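AmbC (Sorangium cellulosum, PDB 5O15) contributes a bifunctional dehydratase-cyclase domain to ambruticin biosynthesis, probably dehydrating a polyketide intermediate and then closing it into a heterocycle. Local coordinates at residues L255-E260 with A272-D278; A139-T145 with G281-R286; A96-T102 with A115-D121. All coordinates share one frame; numbering follows the deposited sequence.

Interaction 1. Residues L255-E260 with A272-D278; sequences LRARVE and ASIELAD
Glu275 OE2 is gripped twice: Arg258 NH1 reaches it in a salt bridge of 2.7 Å, and a water donates to the same OE2 at 2.6 Å. The arginine uses an edge N-H that keeps close to its guanidinium plane and meets the oxygen nearly along its C-O bond, although the guanidinium and carboxylate planes are turned 66° apart. Arg258 can do this because its CG stands anti to the backbone N (chi1 179°) and the chain runs straight to NE, alongside Glu275. A second salt bridge ties the same guanidinium to Glu260, with NH2 at 2.9 Å from OE1, so one cation serves two carboxylates and probably offsets their mutual repulsion. The water on Glu275 also bonds Arg258 O and Ser273 OG, and a second water joins Ser273 OG to Glu260 OE2.

Beneath this network, paired backbone bonds at Arg256-Ala277, Arg258-Glu275 and Glu260-Ser273 fix an antiparallel hairpin, the strands running 167° apart. The reverse face, with Ala257, Val259, Ile274 and Leu276, is apolar: Leu276 sends CD2 to Ala257 CB (3.6 Å). Apolar neighbours extend it at the two ends, Leu255 CD1 meeting Leu276 CD1 at 3.8 Å and Ala272 CB meeting Val259 CG1 at 3.7 Å. Ile274, from that face, and Leu255 pack on helix 211-225. The hairpin is flanked by strand 189-195 beside 255-260 and by strand 283-295 beside 272-278.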
loop_
_atom_site.group_PDB
_atom_site.type_symbol
_atom_site.label_atom_id
_atom_site.label_comp_id
_atom_site.label_asym_id
_atom_site.label_seq_id
_atom_site.Cartn_x
_atom_site.Cartn_y
_atom_site.Cartn_z
ATOM N N LEU A 255 10.708 -4.850 -8.473
ATOM C CA LEU A 255 10.939 -3.427 -8.722
ATOM C C LEU A 255 12.189 -2.997 -8.002
ATOM O O LEU A 255 12.584 -3.618 -7.018
ATOM C CB LEU A 255 9.787 -2.549 -8.153
ATOM C CG LEU A 255 8.428 -2.828 -8.718
ATOM C CD1 LEU A 255 7.327 -2.186 -7.876
ATOM C CD2 LEU A 255 8.318 -2.220 -10.120
ATOM N N ARG A 256 12.733 -1.866 -8.443
ATOM C CA ARG A 256 13.620 -1.066 -7.618
ATOM C C ARG A 256 12.842 0.107 -7.046
ATOM O O ARG A 256 11.924 0.625 -7.679
ATOM C CB ARG A 256 14.849 -0.585 -8.369
ATOM C CG ARG A 256 15.838 -1.696 -8.581
ATOM C CD ARG A 256 17.073 -1.255 -9.299
ATOM N NE ARG A 256 18.013 -2.370 -9.380
ATOM C CZ ARG A 256 19.052 -2.428 -10.193
ATOM N NH1 ARG A 256 19.336 -1.422 -10.997
ATOM N NH2 ARG A 256 19.845 -3.502 -10.203
ATOM N N ALA A 257 13.201 0.503 -5.825
ATOM C CA ALA A 257 12.506 1.538 -5.095
ATOM C C ALA A 257 13.500 2.557 -4.579
ATOM O O ALA A 257 14.617 2.229 -4.156
ATOM C CB ALA A 257 11.771 0.936 -3.899
ATOM N N ARG A 258 13.025 3.801 -4.549
ATOM C CA ARG A 258 13.657 4.922 -3.883
ATOM C C ARG A 258 12.634 5.490 -2.909
ATOM O O ARG A 258 11.557 5.942 -3.325
ATOM C CB ARG A 258 14.095 5.996 -4.874
ATOM C CG ARG A 258 14.738 7.191 -4.233
ATOM C CD ARG A 258 15.083 8.247 -5.260
ATOM N NE ARG A 258 15.751 9.389 -4.638
ATOM C CZ ARG A 258 15.139 10.500 -4.226
ATOM N NH1 ARG A 258 13.831 10.663 -4.380
ATOM N NH2 ARG A 258 15.856 11.471 -3.677
ATOM N N VAL A 259 12.946 5.460 -1.627
ATOM C CA VAL A 259 12.069 5.941 -0.569
ATOM C C VAL A 259 12.815 7.085 0.098
ATOM O O VAL A 259 13.830 6.877 0.766
ATOM C CB VAL A 259 11.735 4.824 0.425
ATOM C CG1 VAL A 259 10.803 5.356 1.499
ATOM C CG2 VAL A 259 11.119 3.648 -0.250
ATOM N N GLU A 260 12.310 8.295 -0.071
ATOM C CA GLU A 260 12.949 9.494 0.444
ATOM C C GLU A 260 12.229 9.959 1.700
ATOM O O GLU A 260 11.066 10.373 1.641
ATOM C CB GLU A 260 12.986 10.594 -0.607
ATOM C CG GLU A 260 13.716 11.820 -0.120
ATOM C CD GLU A 260 14.251 12.666 -1.246
ATOM O OE1 GLU A 260 15.451 13.019 -1.201
ATOM O OE2 GLU A 260 13.493 12.951 -2.188
ATOM N N ALA A 272 7.396 9.849 3.969
ATOM C CA ALA A 272 8.336 9.610 2.889
ATOM C C ALA A 272 7.597 9.668 1.556
ATOM O O ALA A 272 6.387 9.496 1.492
ATOM C CB ALA A 272 9.008 8.252 3.056
ATOM N N SER A 273 8.360 9.866 0.481
ATOM C CA SER A 273 7.908 9.633 -0.884
ATOM C C SER A 273 8.431 8.281 -1.346
ATOM O O SER A 273 9.444 7.776 -0.835
ATOM C CB SER A 273 8.417 10.729 -1.841
ATOM O OG SER A 273 9.842 10.695 -1.932
ATOM N N ILE A 274 7.753 7.697 -2.320
ATOM C CA ILE A 274 8.132 6.394 -2.863
ATOM C C ILE A 274 8.139 6.483 -4.366
ATOM O O ILE A 274 7.131 6.899 -4.963
ATOM C CB ILE A 274 7.174 5.273 -2.423
ATOM C CG1 ILE A 274 7.125 5.161 -0.908
ATOM C CG2 ILE A 274 7.546 3.941 -3.078
ATOM C CD1 ILE A 274 6.031 4.249 -0.385
ATOM N N GLU A 275 9.218 6.049 -4.992
ATOM C CA GLU A 275 9.298 5.952 -6.435
ATOM C C GLU A 275 9.711 4.537 -6.792
ATOM O O GLU A 275 10.640 3.997 -6.183
ATOM C CB GLU A 275 10.296 6.946 -7.005
ATOM C CG GLU A 275 9.974 8.404 -6.739
ATOM C CD GLU A 275 11.248 9.185 -6.899
ATOM O OE1 GLU A 275 11.774 9.227 -8.032
ATOM O OE2 GLU A 275 11.801 9.648 -5.870
ATOM N N LEU A 276 9.058 3.953 -7.788
ATOM C CA LEU A 276 9.287 2.569 -8.192
ATOM C C LEU A 276 9.627 2.503 -9.669
ATOM O O LEU A 276 8.970 3.145 -10.494
ATOM C CB LEU A 276 8.038 1.733 -7.904
ATOM C CG LEU A 276 7.560 1.775 -6.453
ATOM C CD1 LEU A 276 6.252 1.044 -6.271
ATOM C CD2 LEU A 276 8.601 1.193 -5.500
ATOM N N ALA A 277 10.638 1.700 -9.988
ATOM C CA ALA A 277 11.122 1.490 -11.334
ATOM C C ALA A 277 11.139 0.008 -11.678
ATOM O O ALA A 277 11.437 -0.842 -10.833
ATOM C CB ALA A 277 12.533 2.068 -11.482
ATOM N N ASP A 278 10.864 -0.288 -12.940
ATOM C CA ASP A 278 10.910 -1.651 -13.443
ATOM C C ASP A 278 12.333 -2.100 -13.731
ATOM O O ASP A 278 13.295 -1.345 -13.591
ATOM C CB ASP A 278 9.982 -1.844 -14.647
ATOM C CG ASP A 278 10.464 -1.177 -15.934
ATOM O OD1 ASP A 278 11.668 -0.896 -16.097
ATOM O OD2 ASP A 278 9.563 -0.967 -16.800
HETATM O O HOH W 1 11.152 8.783 -3.477
HETATM O O HOH W 2 10.839 13.097 -2.237
#

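Interaction 2. Residues A139-T145 with G281-R286; sequences APAAATT and GQPVAR. With GOL (glycerol), chain C.
The Arg286 guanidinium has Ala142 CA over one face and Pro140 O at its edge, within 1° of its plane. NH2 donates to that Pro140 O at 2.9 Å, while NE gives a more bent bond to Ala141 O at 3.1 Å, with an N-H...O angle of 138°. Both nitrogens lie above the planes of the carbonyls they meet, so consecutive peptide oxygens are caught from outside their planes. The Arg286 chain starts with CG wedged between the backbone N and the carbonyl carbon (chi1 55°), then runs extended to NE, which carries it across to the 139-145 loop. NH1 forms a salt bridge with Glu248. Arg286 was modelled in two conformers, and this account holds for one of them.

At the other end Thr145 OG1 donates to Gly281 O at 2.7 Å, and the threonine's CG2 lies 3.8 Å from Pro283 CA. The same hydroxyl accepts from glycerol O2 at 2.8 Å, and Thr145 N donates to that O2 in turn. Glycerol O3 donates to Gln282 OE1 at 2.8 Å, so the ligand, probably left from the crystallisation liquor, spans both segments. A water donates to Gly281 O and, weakly, to Thr145 O.

Between these ends, Ala143 packs on Glu275 of strand 269-277. The directional bonds are polar, with light packing from Pro140, Ala142 and Pro283 around them. Arg286 is held by the main-chain oxygens of Pro140 and Ala141, whereas Thr145 contributes a side-chain hydroxyl to Gly281 O.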
loop_
_atom_site.group_PDB
_atom_site.type_symbol
_atom_site.label_atom_id
_atom_site.label_comp_id
_atom_site.label_asym_id
_atom_site.label_seq_id
_atom_site.Cartn_x
_atom_site.Cartn_y
_atom_site.Cartn_z
ATOM N N ALA A 139 -2.627 13.625 -12.378
ATOM C CA ALA A 139 -1.374 13.052 -11.905
ATOM C C ALA A 139 -0.366 14.157 -11.607
ATOM O O ALA A 139 -0.365 15.212 -12.254
ATOM C CB ALA A 139 -0.795 12.105 -12.945
ATOM N N PRO A 140 0.496 13.941 -10.632
ATOM C CA PRO A 140 1.525 14.919 -10.302
ATOM C C PRO A 140 2.652 14.792 -11.309
ATOM O O PRO A 140 2.639 13.917 -12.181
ATOM C CB PRO A 140 1.984 14.457 -8.925
ATOM C CG PRO A 140 1.848 12.988 -8.998
ATOM C CD PRO A 140 0.545 12.786 -9.727
ATOM N N ALA A 141 3.628 15.684 -11.168
ATOM C CA ALA A 141 4.743 15.713 -12.092
ATOM C C ALA A 141 5.459 14.371 -12.112
ATOM O O ALA A 141 5.525 13.655 -11.109
ATOM C CB ALA A 141 5.735 16.808 -11.698
ATOM N N ALA A 142 5.940 14.013 -13.291
ATOM C CA ALA A 142 6.762 12.823 -13.422
ATOM C C ALA A 142 8.088 12.995 -12.673
ATOM O O ALA A 142 8.630 14.098 -12.560
ATOM C CB ALA A 142 7.031 12.545 -14.901
ATOM N N ALA A 143 8.600 11.887 -12.140
ATOM C CA ALA A 143 9.915 11.858 -11.490
ATOM C C ALA A 143 10.848 10.903 -12.222
ATOM O O ALA A 143 10.457 9.777 -12.520
ATOM C CB ALA A 143 9.799 11.404 -10.037
ATOM N N THR A 144 12.055 11.361 -12.516
ATOM C CA THR A 144 12.983 10.524 -13.240
ATOM C C THR A 144 13.278 9.239 -12.461
ATOM O O THR A 144 13.290 9.226 -11.231
ATOM C CB THR A 144 14.297 11.289 -13.491
ATOM O OG1 THR A 144 15.222 10.432 -14.170
ATOM C CG2 THR A 144 14.973 11.746 -12.200
ATOM N N THR A 145 13.632 8.181 -13.194
ATOM C CA THR A 145 14.136 6.937 -12.633
ATOM C C THR A 145 15.596 6.716 -12.997
ATOM O O THR A 145 16.073 5.590 -12.980
ATOM C CB THR A 145 13.259 5.758 -13.057
ATOM O OG1 THR A 145 13.099 5.782 -14.486
ATOM C CG2 THR A 145 11.873 5.843 -12.359
ATOM N N GLY A 281 14.626 -0.056 -15.894
ATOM C CA GLY A 281 14.937 1.277 -15.439
ATOM C C GLY A 281 13.823 2.287 -15.655
ATOM O O GLY A 281 14.067 3.485 -15.500
ATOM N N GLN A 282 12.626 1.849 -16.031
ATOM C CA GLN A 282 11.562 2.757 -16.400
ATOM C C GLN A 282 10.550 2.918 -15.263
ATOM O O GLN A 282 10.348 2.019 -14.446
ATOM C CB GLN A 282 10.860 2.232 -17.658
ATOM C CG GLN A 282 11.741 2.193 -18.904
ATOM C CD GLN A 282 12.003 3.548 -19.493
ATOM O OE1 GLN A 282 11.869 4.551 -18.805
ATOM N NE2 GLN A 282 12.369 3.603 -20.765
ATOM N N PRO A 283 9.827 4.043 -15.222
ATOM C CA PRO A 283 8.908 4.286 -14.113
ATOM C C PRO A 283 7.780 3.275 -14.093
ATOM O O PRO A 283 7.169 2.971 -15.120
ATOM C CB PRO A 283 8.389 5.712 -14.367
ATOM C CG PRO A 283 9.295 6.305 -15.342
ATOM C CD PRO A 283 10.002 5.226 -16.081
ATOM N N VAL A 284 7.433 2.835 -12.891
ATOM C CA VAL A 284 6.248 2.021 -12.640
ATOM C C VAL A 284 5.199 2.766 -11.840
ATOM O O VAL A 284 4.018 2.718 -12.178
ATOM C CB VAL A 284 6.602 0.681 -11.957
ATOM C CG1 VAL A 284 5.362 -0.032 -11.452
ATOM C CG2 VAL A 284 7.370 -0.182 -12.900
ATOM N N ALA A 285 5.585 3.404 -10.752
ATOM C CA ALA A 285 4.612 4.053 -9.878
ATOM C C ALA A 285 5.321 5.044 -9.006
ATOM O O ALA A 285 6.542 4.932 -8.777
ATOM C CB ALA A 285 3.830 3.064 -9.021
ATOM N N ARG A 286 4.557 5.972 -8.449
ATOM C CA ARG A 286 5.116 6.864 -7.459
ATOM C C ARG A 286 4.025 7.260 -6.494
ATOM O O ARG A 286 2.849 7.399 -6.875
ATOM C CB ARG A 286 5.763 8.094 -8.085
ATOM C CG ARG A 286 4.838 8.868 -8.993
ATOM C CD ARG A 286 5.632 9.832 -9.856
ATOM N NE ARG A 286 4.768 10.666 -10.681
ATOM C CZ ARG A 286 4.100 10.227 -11.742
ATOM N NH1 ARG A 286 4.193 8.944 -12.098
ATOM N NH2 ARG A 286 3.337 11.072 -12.440
HETATM C C1 GOL C . 14.064 9.559 -17.747
HETATM O O1 GOL C . 14.262 10.523 -16.698
HETATM C C2 GOL C . 14.075 8.169 -17.070
HETATM O O2 GOL C . 13.074 8.006 -16.220
HETATM C C3 GOL C . 14.013 7.122 -18.211
HETATM O O3 GOL C . 13.962 5.912 -17.603
HETATM O O HOH W 3 16.383 5.044 -15.894
#

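Interaction 3. Residues A96-T102 with A115-D121; sequences AVTLQVT and AVHSRPD
Backbone hydrogen bonds carry most of the pairing between Thr98 and Arg119, Gln100 and His117, and Thr102 and Ala115, each pair linked by two N-H...O bonds. The geometry is antiparallel, with strand directions 148° apart, so the hairpin is visibly twisted. Thr98 N meets Arg119 O at 2.8 Å and His117 N meets Gln100 O at 2.9 Å, both nearly in line with the C=O bond.

Among side chains, the one firm polar bond joins Thr102 OG1 and His117 NE2 at 3.1 Å; either atom could be the donor, and Thr102 was modelled in two conformers, of which this is one. The hydroxyl sits at the ring edge, in plane, and the two side chains cross at about a right angle. His117 CG lies roughly anti to its own carbonyl carbon (chi1 -36°), and from there the ring turns its edge toward the neighbouring strand, with CD2 3.1 Å from Gln100 O. A leucine at His117 has no ring nitrogen, and would probably leave the Thr102 hydroxyl without this mate and free to turn.

On the other face, Val101 CG2 and Val116 CG2 form an apolar pair at 4.3 Å, and Leu99 CD2 makes a carbon contact with Ser118 CB at 4.0 Å; Leu99, Val101 and Val116 also pack on helix 61-75. Ser118 OG instead bonds His131.

The chemistry is thus divided: greasy side chains meet the helix, as in a hotdog fold, while the face with Thr102, His117 and Arg119 is largely polar, consistent with its partial exposure.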
loop_
_atom_site.group_PDB
_atom_site.type_symbol
_atom_site.label_atom_id
_atom_site.label_comp_id
_atom_site.label_asym_id
_atom_site.label_seq_id
_atom_site.Cartn_x
_atom_site.Cartn_y
_atom_site.Cartn_z
ATOM N N ALA A 96 -14.574 -14.693 3.528
ATOM C CA ALA A 96 -14.509 -13.628 2.537
ATOM C C ALA A 96 -15.227 -12.394 3.045
ATOM O O ALA A 96 -16.103 -12.471 3.912
ATOM C CB ALA A 96 -15.113 -14.080 1.208
ATOM N N VAL A 97 -14.814 -11.253 2.514
ATOM C CA VAL A 97 -15.517 -10.003 2.729
ATOM C C VAL A 97 -15.974 -9.481 1.378
ATOM O O VAL A 97 -15.327 -9.678 0.345
ATOM C CB VAL A 97 -14.688 -8.935 3.477
ATOM C CG1 VAL A 97 -14.285 -9.424 4.852
ATOM C CG2 VAL A 97 -13.481 -8.575 2.673
ATOM N N THR A 98 -17.102 -8.812 1.395
ATOM C CA THR A 98 -17.577 -8.095 0.236
ATOM C C THR A 98 -16.990 -6.692 0.294
ATOM O O THR A 98 -16.874 -6.097 1.371
ATOM C CB THR A 98 -19.115 -8.032 0.249
ATOM O OG1 THR A 98 -19.640 -9.358 0.277
ATOM C CG2 THR A 98 -19.644 -7.396 -0.993
ATOM N N LEU A 99 -16.635 -6.166 -0.867
ATOM C CA LEU A 99 -16.038 -4.850 -0.994
ATOM C C LEU A 99 -16.953 -3.928 -1.782
ATOM O O LEU A 99 -17.705 -4.361 -2.669
ATOM C CB LEU A 99 -14.730 -4.948 -1.778
ATOM C CG LEU A 99 -13.643 -5.839 -1.182
ATOM C CD1 LEU A 99 -12.433 -5.872 -2.113
ATOM C CD2 LEU A 99 -13.249 -5.290 0.148
ATOM N N GLN A 100 -16.822 -2.631 -1.501
ATOM C CA GLN A 100 -17.491 -1.633 -2.328
ATOM C C GLN A 100 -16.597 -0.413 -2.401
ATOM O O GLN A 100 -16.092 0.048 -1.375
ATOM C CB GLN A 100 -18.857 -1.252 -1.772
ATOM C CG GLN A 100 -19.685 -0.462 -2.765
ATOM C CD GLN A 100 -21.081 -0.198 -2.289
ATOM O OE1 GLN A 100 -21.493 0.958 -2.151
ATOM N NE2 GLN A 100 -21.830 -1.258 -2.066
ATOM N N VAL A 101 -16.404 0.110 -3.601
ATOM C CA VAL A 101 -15.749 1.390 -3.782
ATOM C C VAL A 101 -16.780 2.335 -4.364
ATOM O O VAL A 101 -17.352 2.065 -5.422
ATOM C CB VAL A 101 -14.525 1.308 -4.691
ATOM C CG1 VAL A 101 -13.868 2.642 -4.724
ATOM C CG2 VAL A 101 -13.530 0.217 -4.172
ATOM N N THR A 102 -17.024 3.429 -3.664
ATOM C CA THR A 102 -17.955 4.462 -4.117
ATOM C C THR A 102 -17.128 5.594 -4.708
ATOM O O THR A 102 -16.104 5.997 -4.150
ATOM C CB THR A 102 -18.892 4.915 -2.965
ATOM O OG1 THR A 102 -18.167 5.384 -1.849
ATOM C CG2 THR A 102 -19.742 3.802 -2.478
ATOM N N ALA A 115 -14.656 6.436 -1.594
ATOM C CA ALA A 115 -14.538 5.728 -0.321
ATOM C C ALA A 115 -14.434 4.235 -0.603
ATOM O O ALA A 115 -14.925 3.760 -1.624
ATOM C CB ALA A 115 -15.700 6.002 0.637
ATOM N N VAL A 116 -13.787 3.499 0.305
ATOM C CA VAL A 116 -13.653 2.047 0.225
ATOM C C VAL A 116 -14.284 1.457 1.471
ATOM O O VAL A 116 -13.947 1.870 2.583
ATOM C CB VAL A 116 -12.172 1.639 0.154
ATOM C CG1 VAL A 116 -12.049 0.134 0.062
ATOM C CG2 VAL A 116 -11.503 2.346 -1.004
ATOM N N HIS A 117 -15.144 0.445 1.289
ATOM C CA HIS A 117 -15.919 -0.157 2.367
ATOM C C HIS A 117 -15.877 -1.665 2.253
ATOM O O HIS A 117 -15.658 -2.206 1.170
ATOM C CB HIS A 117 -17.377 0.221 2.195
ATOM C CG HIS A 117 -17.562 1.587 1.663
ATOM N ND1 HIS A 117 -17.812 2.609 2.518
ATOM C CD2 HIS A 117 -17.496 2.126 0.419
ATOM C CE1 HIS A 117 -18.007 3.724 1.841
ATOM N NE2 HIS A 117 -17.801 3.461 0.557
ATOM N N SER A 118 -16.168 -2.340 3.364
ATOM C CA SER A 118 -16.336 -3.779 3.314
ATOM C C SER A 118 -17.430 -4.206 4.266
ATOM O O SER A 118 -17.825 -3.466 5.161
ATOM C CB SER A 118 -15.037 -4.518 3.635
ATOM O OG SER A 118 -14.858 -4.623 5.015
ATOM N N ARG A 119 -17.900 -5.426 4.057
ATOM C CA ARG A 119 -18.808 -6.060 4.995
ATOM C C ARG A 119 -18.568 -7.560 4.957
ATOM O O ARG A 119 -18.160 -8.088 3.918
ATOM C CB ARG A 119 -20.277 -5.733 4.683
ATOM C CG ARG A 119 -20.833 -6.363 3.433
ATOM C CD ARG A 119 -22.336 -6.047 3.231
ATOM N NE ARG A 119 -22.846 -6.860 2.132
ATOM C CZ ARG A 119 -23.904 -6.576 1.383
ATOM N NH1 ARG A 119 -24.629 -5.476 1.590
ATOM N NH2 ARG A 119 -24.239 -7.415 0.412
ATOM N N PRO A 120 -18.810 -8.274 6.061
ATOM C CA PRO A 120 -18.613 -9.729 6.041
ATOM C C PRO A 120 -19.461 -10.382 4.959
ATOM O O PRO A 120 -20.613 -10.008 4.733
ATOM C CB PRO A 120 -19.049 -10.174 7.445
ATOM C CG PRO A 120 -18.938 -8.965 8.297
ATOM C CD PRO A 120 -19.203 -7.783 7.394
ATOM N N ASP A 121 -18.874 -11.366 4.286
ATOM C CA ASP A 121 -19.518 -11.990 3.140
ATOM C C ASP A 121 -20.633 -12.907 3.623
ATOM O O ASP A 121 -20.450 -13.674 4.572
ATOM C CB ASP A 121 -18.472 -12.780 2.352
ATOM C CG ASP A 121 -19.032 -13.436 1.111
ATOM O OD1 ASP A 121 -19.514 -12.715 0.212
ATOM O OD2 ASP A 121 -18.960 -14.680 1.029
#

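In the fold
From the N terminus, interaction 3 comes first, closing the hairpin of strands 96-103 and 112-120. After strand 129-137 the chain enters the loop 139-145, which opens interaction 2; its partner, 281-286, follows 136 residues later. Nested within that long loop, interaction 1 closes the hairpin of strands 254-261 and 269-277. Interactions 1 and 2 touch: strand 283-295 pairs with 269-277, where a classic bulge sets Val284 and Ala285 together opposite Leu276. Interaction 3 lies on the opposite side of the chain's centre, about 29 Å from interaction 1 between centres. The contacts thus sample both halves of the double hotdog, with interaction 2 fastening the connecting loop to the later half.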